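Local coordinates for protein alpha-14 giardin (Giardia lamblia, PDB 3CHJ) that binds calcium and, in a calcium-dependent way, phospholipids, and may link the membrane bilayer to the underlying axoneme as an annexin-family structural element, at residues 191-196 and 231-236; 204-209 and 239-244; 264-269 and 301-306. All coordinates share one frame; numbering follows the deposited sequence.

Contact 1 (191-196 and 231-236)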
loop_
_atom_site.group_PDB
_atom_site.type_symbol
_atom_site.label_atom_id
_atom_site.label_comp_id
_atom_site.label_asym_id
_atom_site.label_seq_id
_atom_site.Cartn_x
_atom_site.Cartn_y
_atom_site.Cartn_z
ATOM N N ARG A 191 3.723 20.325 4.322
ATOM C CA ARG A 191 5.109 20.250 4.736
ATOM C C ARG A 191 5.335 19.063 5.687
ATOM O O ARG A 191 6.251 18.266 5.502
ATOM C CB ARG A 191 5.553 21.575 5.371
ATOM C CG ARG A 191 6.991 21.533 5.853
ATOM C CD ARG A 191 7.514 22.887 6.356
ATOM N NE ARG A 191 6.798 23.391 7.526
ATOM C CZ ARG A 191 5.835 24.303 7.486
ATOM N NH1 ARG A 191 5.468 24.830 6.332
ATOM N NH2 ARG A 191 5.245 24.696 8.606
ATOM N N ILE A 192 4.468 18.935 6.693
ATOM C CA ILE A 192 4.663 17.875 7.669
ATOM C C ILE A 192 4.439 16.507 7.027
ATOM O O ILE A 192 5.297 15.615 7.093
ATOM C CB ILE A 192 3.737 18.058 8.874
ATOM C CG1 ILE A 192 4.115 19.353 9.634
ATOM C CG2 ILE A 192 3.850 16.851 9.794
ATOM C CD1 ILE A 192 3.059 19.797 10.647
ATOM N N PHE A 193 3.288 16.336 6.390
ATOM C CA PHE A 193 2.930 14.996 5.957
ATOM C C PHE A 193 3.638 14.545 4.689
ATOM O O PHE A 193 3.841 13.326 4.490
ATOM C CB PHE A 193 1.410 14.853 5.841
ATOM C CG PHE A 193 0.726 14.721 7.178
ATOM C CD1 PHE A 193 0.565 15.832 8.024
ATOM C CD2 PHE A 193 0.258 13.474 7.615
ATOM C CE1 PHE A 193 -0.041 15.694 9.280
ATOM C CE2 PHE A 193 -0.348 13.343 8.873
ATOM C CZ PHE A 193 -0.511 14.427 9.685
ATOM N N ALA A 194 4.067 15.501 3.861
ATOM C CA ALA A 194 4.781 15.131 2.632
ATOM C C ALA A 194 6.296 15.103 2.764
ATOM O O ALA A 194 6.954 14.365 2.019
ATOM C CB ALA A 194 4.398 16.044 1.474
ATOM N N THR A 195 6.854 15.919 3.672
ATOM C CA THR A 195 8.317 16.116 3.703
ATOM C C THR A 195 9.035 15.675 4.985
ATOM O O THR A 195 10.273 15.641 5.018
ATOM C CB THR A 195 8.755 17.572 3.324
ATOM O OG1 THR A 195 8.631 18.443 4.457
ATOM C CG2 THR A 195 7.935 18.120 2.161
ATOM N N TYR A 196 8.286 15.333 6.036
ATOM C CA TYR A 196 8.970 14.817 7.241
ATOM C C TYR A 196 9.521 13.414 7.010
ATOM O O TYR A 196 8.918 12.584 6.317
ATOM C CB TYR A 196 8.029 14.774 8.447
ATOM C CG TYR A 196 8.029 16.021 9.303
ATOM C CD1 TYR A 196 8.025 17.291 8.738
ATOM C CD2 TYR A 196 7.989 15.915 10.710
ATOM C CE1 TYR A 196 8.000 18.441 9.550
ATOM C CE2 TYR A 196 7.975 17.039 11.497
ATOM C CZ TYR A 196 7.986 18.295 10.911
ATOM O OH TYR A 196 7.959 19.401 11.736
ATOM N N TYR A 231 -8.832 9.952 4.626
ATOM C CA TYR A 231 -8.168 8.670 4.428
ATOM C C TYR A 231 -6.674 8.902 4.139
ATOM O O TYR A 231 -5.802 8.243 4.737
ATOM C CB TYR A 231 -8.835 7.923 3.265
ATOM C CG TYR A 231 -8.116 6.646 2.957
ATOM C CD1 TYR A 231 -8.337 5.492 3.712
ATOM C CD2 TYR A 231 -7.216 6.589 1.908
ATOM C CE1 TYR A 231 -7.638 4.303 3.424
ATOM C CE2 TYR A 231 -6.506 5.406 1.615
ATOM C CZ TYR A 231 -6.746 4.266 2.380
ATOM O OH TYR A 231 -6.064 3.092 2.099
ATOM N N ALA A 232 -6.386 9.838 3.236
ATOM C CA ALA A 232 -5.008 10.101 2.804
ATOM C C ALA A 232 -4.137 10.558 3.970
ATOM O O ALA A 232 -3.045 10.031 4.152
ATOM C CB ALA A 232 -4.980 11.111 1.694
ATOM N N PHE A 233 -4.609 11.516 4.759
ATOM C CA PHE A 233 -3.771 12.001 5.879
ATOM C C PHE A 233 -3.664 10.993 7.012
ATOM O O PHE A 233 -2.608 10.907 7.672
ATOM C CB PHE A 233 -4.223 13.384 6.353
ATOM C CG PHE A 233 -3.734 14.490 5.469
ATOM C CD1 PHE A 233 -2.571 15.197 5.813
ATOM C CD2 PHE A 233 -4.396 14.810 4.293
ATOM C CE1 PHE A 233 -2.077 16.229 4.988
ATOM C CE2 PHE A 233 -3.914 15.836 3.459
ATOM C CZ PHE A 233 -2.766 16.558 3.819
ATOM N N LYS A 234 -4.720 10.213 7.241
ATOM C CA LYS A 234 -4.617 9.113 8.209
ATOM C C LYS A 234 -3.601 8.072 7.719
ATOM O O LYS A 234 -2.770 7.581 8.500
ATOM C CB LYS A 234 -5.971 8.433 8.405
ATOM C CG LYS A 234 -6.960 9.199 9.254
ATOM C CD LYS A 234 -8.268 8.421 9.309
ATOM C CE LYS A 234 -9.142 9.011 10.385
ATOM N NZ LYS A 234 -10.407 8.230 10.562
ATOM N N LEU A 235 -3.665 7.745 6.429
ATOM C CA LEU A 235 -2.774 6.735 5.858
ATOM C C LEU A 235 -1.316 7.209 5.935
ATOM O O LEU A 235 -0.452 6.427 6.349
ATOM C CB LEU A 235 -3.194 6.407 4.421
ATOM C CG LEU A 235 -2.329 5.316 3.779
ATOM C CD1 LEU A 235 -2.483 3.997 4.508
ATOM C CD2 LEU A 235 -2.665 5.180 2.283
ATOM N N ALA A 236 -1.061 8.477 5.600
ATOM C CA ALA A 236 0.285 9.058 5.677
ATOM C C ALA A 236 0.753 9.058 7.127
ATOM O O ALA A 236 1.896 8.690 7.416
ATOM C CB ALA A 236 0.316 10.470 5.118
#
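Phe193 and Phe233 meet in a T-shaped, edge-to-face aromatic pair. It joins helix 186-195 to helix 227-241 in the all-helical annexin fold. The ring centroids lie 5.2 Å apart and the planes are inclined at 66°. Phe193 CB already touches the Phe233 ring, 3.8 Å from CE1. Next comes Phe193 CG, which sits 3.6 Å from Phe233 CD1. That CD1 lies over one face of the Phe193 ring, displaced toward the rim and not above the centre. On one flank Phe193 CD1 stays against the same edge of Phe233. On the other flank Phe193 CD2 reaches 3.9 Å from Ala236 CB, and this methyl lies at the ring edge, in plane. Farther out, Phe193 CE2 leaves the aromatic partner and packs on the backbone, 3.5 Å from Phe233 O. Phe193 thus has one face on a ring and one edge on a helix surface.

The CB of Phe193 points at helix 227-241, whereas that of Phe233 does not. Phe233 gets its edge across because CG lies beside its own backbone N (chi1 -79°), which brings the ring back toward Phe193. All three touching residues are buried, and no hydrogen bond spans the two segments. Val221 of helix 217-224 touches both side chains. Phe201 adds a second edge-to-face partner to Phe193, and Phe225 stacks on Phe233. The backbones come nearest at Phe193 and Ala236, whose CA atoms are 6.5 Å apart.

Contact 2 (204-209 and 239-244)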
loop_
_atom_site.group_PDB
_atom_site.type_symbol
_atom_site.label_atom_id
_atom_site.label_comp_id
_atom_site.label_asym_id
_atom_site.label_seq_id
_atom_site.Cartn_x
_atom_site.Cartn_y
_atom_site.Cartn_z
ATOM N N LEU A 204 7.444 14.189 16.249
ATOM C CA LEU A 204 6.347 15.158 16.265
ATOM C C LEU A 204 5.058 14.575 16.887
ATOM O O LEU A 204 4.368 15.237 17.656
ATOM C CB LEU A 204 6.065 15.676 14.844
ATOM C CG LEU A 204 5.082 16.854 14.793
ATOM C CD1 LEU A 204 5.753 18.178 15.245
ATOM C CD2 LEU A 204 4.482 16.974 13.385
ATOM N N HIS A 205 4.728 13.335 16.512
ATOM C CA HIS A 205 3.580 12.625 17.077
ATOM C C HIS A 205 3.655 12.585 18.597
ATOM O O HIS A 205 2.679 12.928 19.270
ATOM C CB HIS A 205 3.502 11.220 16.475
ATOM C CG HIS A 205 2.494 10.311 17.119
ATOM N ND1 HIS A 205 1.405 9.811 16.436
ATOM C CD2 HIS A 205 2.447 9.755 18.355
ATOM C CE1 HIS A 205 0.724 8.997 17.227
ATOM N NE2 HIS A 205 1.330 8.952 18.400
ATOM N N LYS A 206 4.822 12.202 19.114
ATOM C CA LYS A 206 5.016 12.095 20.573
ATOM C C LYS A 206 5.055 13.468 21.248
ATOM O O LYS A 206 4.501 13.646 22.342
ATOM C CB LYS A 206 6.276 11.294 20.890
ATOM C CG LYS A 206 6.233 9.859 20.395
ATOM C CD LYS A 206 7.570 9.157 20.603
ATOM C CE LYS A 206 7.576 7.781 19.948
ATOM N NZ LYS A 206 6.754 6.823 20.720
ATOM N N MET A 207 5.688 14.435 20.590
ATOM C CA MET A 207 5.704 15.823 21.067
ATOM C C MET A 207 4.318 16.424 21.201
ATOM O O MET A 207 4.065 17.215 22.110
ATOM C CB MET A 207 6.558 16.714 20.158
ATOM C CG MET A 207 8.046 16.415 20.230
ATOM S SD MET A 207 8.982 17.273 18.942
ATOM C CE MET A 207 8.646 19.003 19.246
ATOM N N TYR A 208 3.417 16.078 20.280
ATOM C CA TYR A 208 2.069 16.605 20.278
ATOM C C TYR A 208 1.340 16.104 21.523
ATOM O O TYR A 208 0.743 16.887 22.262
ATOM C CB TYR A 208 1.363 16.190 18.960
ATOM C CG TYR A 208 -0.006 16.801 18.796
ATOM C CD1 TYR A 208 -0.193 17.975 18.057
ATOM C CD2 TYR A 208 -1.129 16.216 19.383
ATOM C CE1 TYR A 208 -1.464 18.536 17.895
ATOM C CE2 TYR A 208 -2.383 16.757 19.239
ATOM C CZ TYR A 208 -2.559 17.938 18.503
ATOM O OH TYR A 208 -3.816 18.476 18.352
ATOM N N SER A 209 1.413 14.797 21.763
ATOM C CA SER A 209 0.830 14.213 22.971
ATOM C C SER A 209 1.462 14.827 24.228
ATOM O O SER A 209 0.765 15.112 25.199
ATOM C CB SER A 209 1.005 12.698 22.962
ATOM O OG SER A 209 0.213 12.107 23.990
ATOM N N PHE A 239 1.577 5.386 7.996
ATOM C CA PHE A 239 2.761 4.894 7.301
ATOM C C PHE A 239 4.043 5.434 7.919
ATOM O O PHE A 239 4.998 4.696 8.145
ATOM C CB PHE A 239 2.727 5.212 5.802
ATOM C CG PHE A 239 4.026 4.902 5.105
ATOM C CD1 PHE A 239 4.405 3.579 4.901
ATOM C CD2 PHE A 239 4.865 5.929 4.678
ATOM C CE1 PHE A 239 5.637 3.272 4.256
ATOM C CE2 PHE A 239 6.090 5.637 4.030
ATOM C CZ PHE A 239 6.454 4.304 3.826
ATOM N N LEU A 240 4.049 6.715 8.211
ATOM C CA LEU A 240 5.244 7.337 8.800
ATOM C C LEU A 240 5.446 6.788 10.208
ATOM O O LEU A 240 6.565 6.449 10.589
ATOM C CB LEU A 240 5.110 8.848 8.774
ATOM C CG LEU A 240 5.141 9.446 7.357
ATOM C CD1 LEU A 240 4.686 10.913 7.360
ATOM C CD2 LEU A 240 6.533 9.278 6.730
ATOM N N TYR A 241 4.363 6.621 10.949
ATOM C CA TYR A 241 4.475 6.240 12.350
ATOM C C TYR A 241 4.801 4.774 12.520
ATOM O O TYR A 241 5.710 4.432 13.277
ATOM C CB TYR A 241 3.216 6.599 13.129
ATOM C CG TYR A 241 3.476 6.605 14.610
ATOM C CD1 TYR A 241 4.190 7.651 15.188
ATOM C CD2 TYR A 241 3.025 5.578 15.414
ATOM C CE1 TYR A 241 4.464 7.679 16.541
ATOM C CE2 TYR A 241 3.302 5.587 16.795
ATOM C CZ TYR A 241 4.006 6.665 17.336
ATOM O OH TYR A 241 4.287 6.706 18.694
ATOM N N ASP A 242 4.051 3.908 11.836
ATOM C CA ASP A 242 4.292 2.454 11.882
ATOM C C ASP A 242 3.593 1.789 10.686
ATOM O O ASP A 242 2.366 1.632 10.723
ATOM C CB ASP A 242 3.744 1.848 13.156
ATOM C CG ASP A 242 4.120 0.372 13.322
ATOM O OD1 ASP A 242 4.445 -0.307 12.316
ATOM O OD2 ASP A 242 4.063 -0.113 14.470
ATOM N N PRO A 243 4.356 1.446 9.630
ATOM C CA PRO A 243 3.774 0.795 8.447
ATOM C C PRO A 243 2.793 -0.343 8.722
ATOM O O PRO A 243 1.842 -0.501 7.948
ATOM C CB PRO A 243 4.998 0.287 7.687
ATOM C CG PRO A 243 6.025 1.381 7.958
ATOM C CD PRO A 243 5.811 1.692 9.434
ATOM N N CYS A 244 2.987 -1.123 9.787
ATOM C CA CYS A 244 2.060 -2.235 10.090
ATOM C C CYS A 244 0.664 -1.733 10.441
ATOM O O CYS A 244 -0.348 -2.349 10.074
ATOM C CB CYS A 244 2.600 -3.153 11.190
ATOM S SG CYS A 244 4.033 -4.091 10.647
#
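His205 and Tyr241 mark the closest backbone approach of the two segments, with their CA atoms 8.0 Å apart. Segment 204-209 is helical throughout. Segment 239-244 holds the end of helix 227-241, a break at Asp242, and the start of helix 243-254. Asp242 is the N-cap of the second helix. Its OD1 accepts from Cys244 N at 3.0 Å, and the donor comes from above the carboxylate plane.

The CB atoms of His205 and Tyr241 both point at the other segment, and the rings stack face to face. Their centroids are 3.9 Å apart and their planes differ by 25°, so the rings are near parallel but not flat on each other. The overlap is off-centre on both sides. Tyr241 CE1 lies over the rim of the imidazole, 3.3 Å from His205 CG, while His205 ND1 lies over the rim of the phenol. In His205 CG is anti to the backbone N (chi1 171°), which extends the imidazole away from its own helix and over the phenol.

In the annexin helix bundle this stack joins helix 198-211 to the end of helix 227-241, at the protein surface. His205 ND1 is also hydrogen-bonded to His237 NE2, which would help fix the turn of the imidazole. Arg202 makes a cation-pi contact with Tyr241 and bonds to its carbonyl oxygen.

Lys206 is exposed and reaches the phenol from one helix position further on. Its chain is extended as far as CE and then bends (chi4 -74°). The bend brings NZ to Tyr241 OH, where it donates a hydrogen bond of 3.2 Å.

Contact 3 (264-269 and 301-306)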
loop_
_atom_site.group_PDB
_atom_site.type_symbol
_atom_site.label_atom_id
_atom_site.label_comp_id
_atom_site.label_asym_id
_atom_site.label_seq_id
_atom_site.Cartn_x
_atom_site.Cartn_y
_atom_site.Cartn_z
ATOM N N ARG A 264 -8.597 -3.207 -4.108
ATOM C CA ARG A 264 -7.850 -2.597 -3.011
ATOM C C ARG A 264 -7.203 -3.672 -2.133
ATOM O O ARG A 264 -6.030 -3.559 -1.777
ATOM C CB ARG A 264 -8.664 -1.588 -2.165
ATOM C CG ARG A 264 -7.915 -1.097 -0.905
ATOM C CD ARG A 264 -8.655 -0.006 -0.131
ATOM N NE ARG A 264 -8.155 1.321 -0.493
ATOM C CZ ARG A 264 -8.795 2.462 -0.233
ATOM N NH1 ARG A 264 -9.996 2.437 0.334
ATOM N NH2 ARG A 264 -8.235 3.626 -0.547
ATOM N N LEU A 265 -7.954 -4.724 -1.790
ATOM C CA LEU A 265 -7.379 -5.794 -0.980
ATOM C C LEU A 265 -6.136 -6.351 -1.651
ATOM O O LEU A 265 -5.126 -6.612 -0.974
ATOM C CB LEU A 265 -8.395 -6.922 -0.720
ATOM C CG LEU A 265 -9.594 -6.537 0.164
ATOM C CD1 LEU A 265 -10.728 -7.560 0.007
ATOM C CD2 LEU A 265 -9.193 -6.432 1.613
ATOM N N ASN A 266 -6.212 -6.573 -2.963
ATOM C CA ASN A 266 -5.081 -7.160 -3.691
ATOM C C ASN A 266 -3.853 -6.262 -3.623
ATOM O O ASN A 266 -2.753 -6.731 -3.302
ATOM C CB ASN A 266 -5.444 -7.433 -5.157
ATOM C CG ASN A 266 -6.362 -8.616 -5.311
ATOM O OD1 ASN A 266 -6.619 -9.347 -4.341
ATOM N ND2 ASN A 266 -6.827 -8.847 -6.540
ATOM N N ARG A 267 -4.025 -4.981 -3.948
ATOM C CA ARG A 267 -2.844 -4.119 -4.013
ATOM C C ARG A 267 -2.238 -3.891 -2.625
ATOM O O ARG A 267 -1.009 -3.868 -2.474
ATOM C CB ARG A 267 -3.134 -2.796 -4.738
ATOM C CG ARG A 267 -4.099 -1.898 -4.018
ATOM C CD ARG A 267 -4.165 -0.569 -4.745
ATOM N NE ARG A 267 -5.244 0.265 -4.229
ATOM C CZ ARG A 267 -6.418 0.426 -4.825
ATOM N NH1 ARG A 267 -6.690 -0.191 -5.982
ATOM N NH2 ARG A 267 -7.327 1.211 -4.252
ATOM N N ILE A 268 -3.081 -3.726 -1.594
ATOM C CA ILE A 268 -2.544 -3.519 -0.258
ATOM C C ILE A 268 -1.792 -4.776 0.188
ATOM O O ILE A 268 -0.686 -4.685 0.701
ATOM C CB ILE A 268 -3.651 -3.171 0.776
ATOM C CG1 ILE A 268 -4.419 -1.896 0.360
ATOM C CG2 ILE A 268 -3.075 -3.123 2.183
ATOM C CD1 ILE A 268 -3.642 -0.619 0.520
ATOM N N THR A 269 -2.372 -5.949 -0.078
ATOM C CA THR A 269 -1.746 -7.207 0.301
ATOM C C THR A 269 -0.433 -7.411 -0.488
ATOM O O THR A 269 0.621 -7.649 0.103
ATOM C CB THR A 269 -2.736 -8.378 0.112
ATOM O OG1 THR A 269 -3.903 -8.110 0.906
ATOM C CG2 THR A 269 -2.079 -9.709 0.514
ATOM N N GLY A 301 -14.387 -18.747 0.261
ATOM C CA GLY A 301 -13.588 -19.548 -0.646
ATOM C C GLY A 301 -12.101 -19.276 -0.615
ATOM O O GLY A 301 -11.575 -18.694 0.350
ATOM N N VAL A 302 -11.438 -19.739 -1.660
ATOM C CA VAL A 302 -9.993 -19.754 -1.754
ATOM C C VAL A 302 -9.402 -18.344 -1.675
ATOM O O VAL A 302 -8.306 -18.166 -1.129
ATOM C CB VAL A 302 -9.496 -20.524 -3.018
ATOM C CG1 VAL A 302 -9.812 -19.784 -4.303
ATOM C CG2 VAL A 302 -8.016 -20.886 -2.891
ATOM N N TYR A 303 -10.116 -17.363 -2.201
ATOM C CA TYR A 303 -9.600 -15.989 -2.187
ATOM C C TYR A 303 -9.410 -15.507 -0.761
ATOM O O TYR A 303 -8.384 -14.902 -0.427
ATOM C CB TYR A 303 -10.511 -15.039 -2.988
ATOM C CG TYR A 303 -10.060 -13.590 -2.989
ATOM C CD1 TYR A 303 -8.926 -13.199 -3.689
ATOM C CD2 TYR A 303 -10.762 -12.620 -2.275
ATOM C CE1 TYR A 303 -8.512 -11.867 -3.697
ATOM C CE2 TYR A 303 -10.366 -11.284 -2.270
ATOM C CZ TYR A 303 -9.229 -10.920 -2.982
ATOM O OH TYR A 303 -8.839 -9.601 -2.955
ATOM N N GLY A 304 -10.400 -15.750 0.087
ATOM C CA GLY A 304 -10.291 -15.399 1.498
ATOM C C GLY A 304 -9.141 -16.129 2.156
ATOM O O GLY A 304 -8.392 -15.538 2.937
ATOM N N ASP A 305 -8.982 -17.411 1.836
ATOM C CA ASP A 305 -7.889 -18.201 2.402
ATOM C C ASP A 305 -6.540 -17.641 1.972
ATOM O O ASP A 305 -5.600 -17.611 2.761
ATOM C CB ASP A 305 -8.045 -19.677 2.009
ATOM C CG ASP A 305 -9.255 -20.338 2.692
ATOM O OD1 ASP A 305 -9.744 -19.834 3.729
ATOM O OD2 ASP A 305 -9.716 -21.375 2.166
ATOM N N ALA A 306 -6.455 -17.161 0.730
ATOM C CA ALA A 306 -5.212 -16.586 0.224
ATOM C C ALA A 306 -4.835 -15.289 0.935
ATOM O O ALA A 306 -3.664 -15.085 1.262
ATOM C CB ALA A 306 -5.291 -16.358 -1.291
#
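Tyr303 reaches helix 262-272 with the end of its side chain and gives a hydrogen bond from OH to Asn266 OD1, 2.6 Å long. The backbones stay well apart, with the CA atoms of Asn266 and Tyr303 at 10.0 Å, so the phenol spans most of the gap. Tyr303 CG is anti to the backbone N (chi1 178°). This carries the ring away from its own helix, although its CB does not point at the partner.

In Asn266 CG lies beside the backbone N (chi1 -74°), and the amide oxygen comes to the edge of the phenol ring, in plane. Besides OH, this oxygen is near Tyr303 CE1, at 3.2 Å. The amide is turned steeply against the ring. The hydroxyl comes from above the carbonyl plane, 47° out of it, and not along a lone pair of OD1.

Both segments belong to the fourth annexin repeat, and the contact ties helix 262-272 to helix 301-310. All three touching residues are buried. The other end of the Asn266 amide is also used, since ND2 donates to Asp70 O at the head of helix 69-78. That helix also packs its Ser73, Leu74 and Met77 on Asn266.

Leu265 supplies the apolar part. Its CB points toward helix 301-310 and lies 3.5 Å from Tyr303 OH. Its CD1 lies near the plane of the phenol, at the ring edge, 4.4 Å from Tyr303 CE2.

Contacts 1 and 3 are buried, whereas contact 2 is at the surface. Contacts 1 and 2 share helix 227-241, and their other helices, 186-195 and 198-211, are consecutive. They touch where Ile192 CG2 packs 3.6 Å from Leu204 CD2. Contact 3 lies on the opposite side of the chain's centre, about 26 Å from contact 1 between centres. Even so, Tyr231 and Arg264 join their segments by a cation-pi contact. The chemistry differs with place. Contact 1 is aromatic and apolar side-chain packing with no hydrogen bond across it. Contact 2 combines a ring stack with a hydrogen bond from a lysine to the tyrosine hydroxyl. Contact 3 hides one short polar bond among buried side chains.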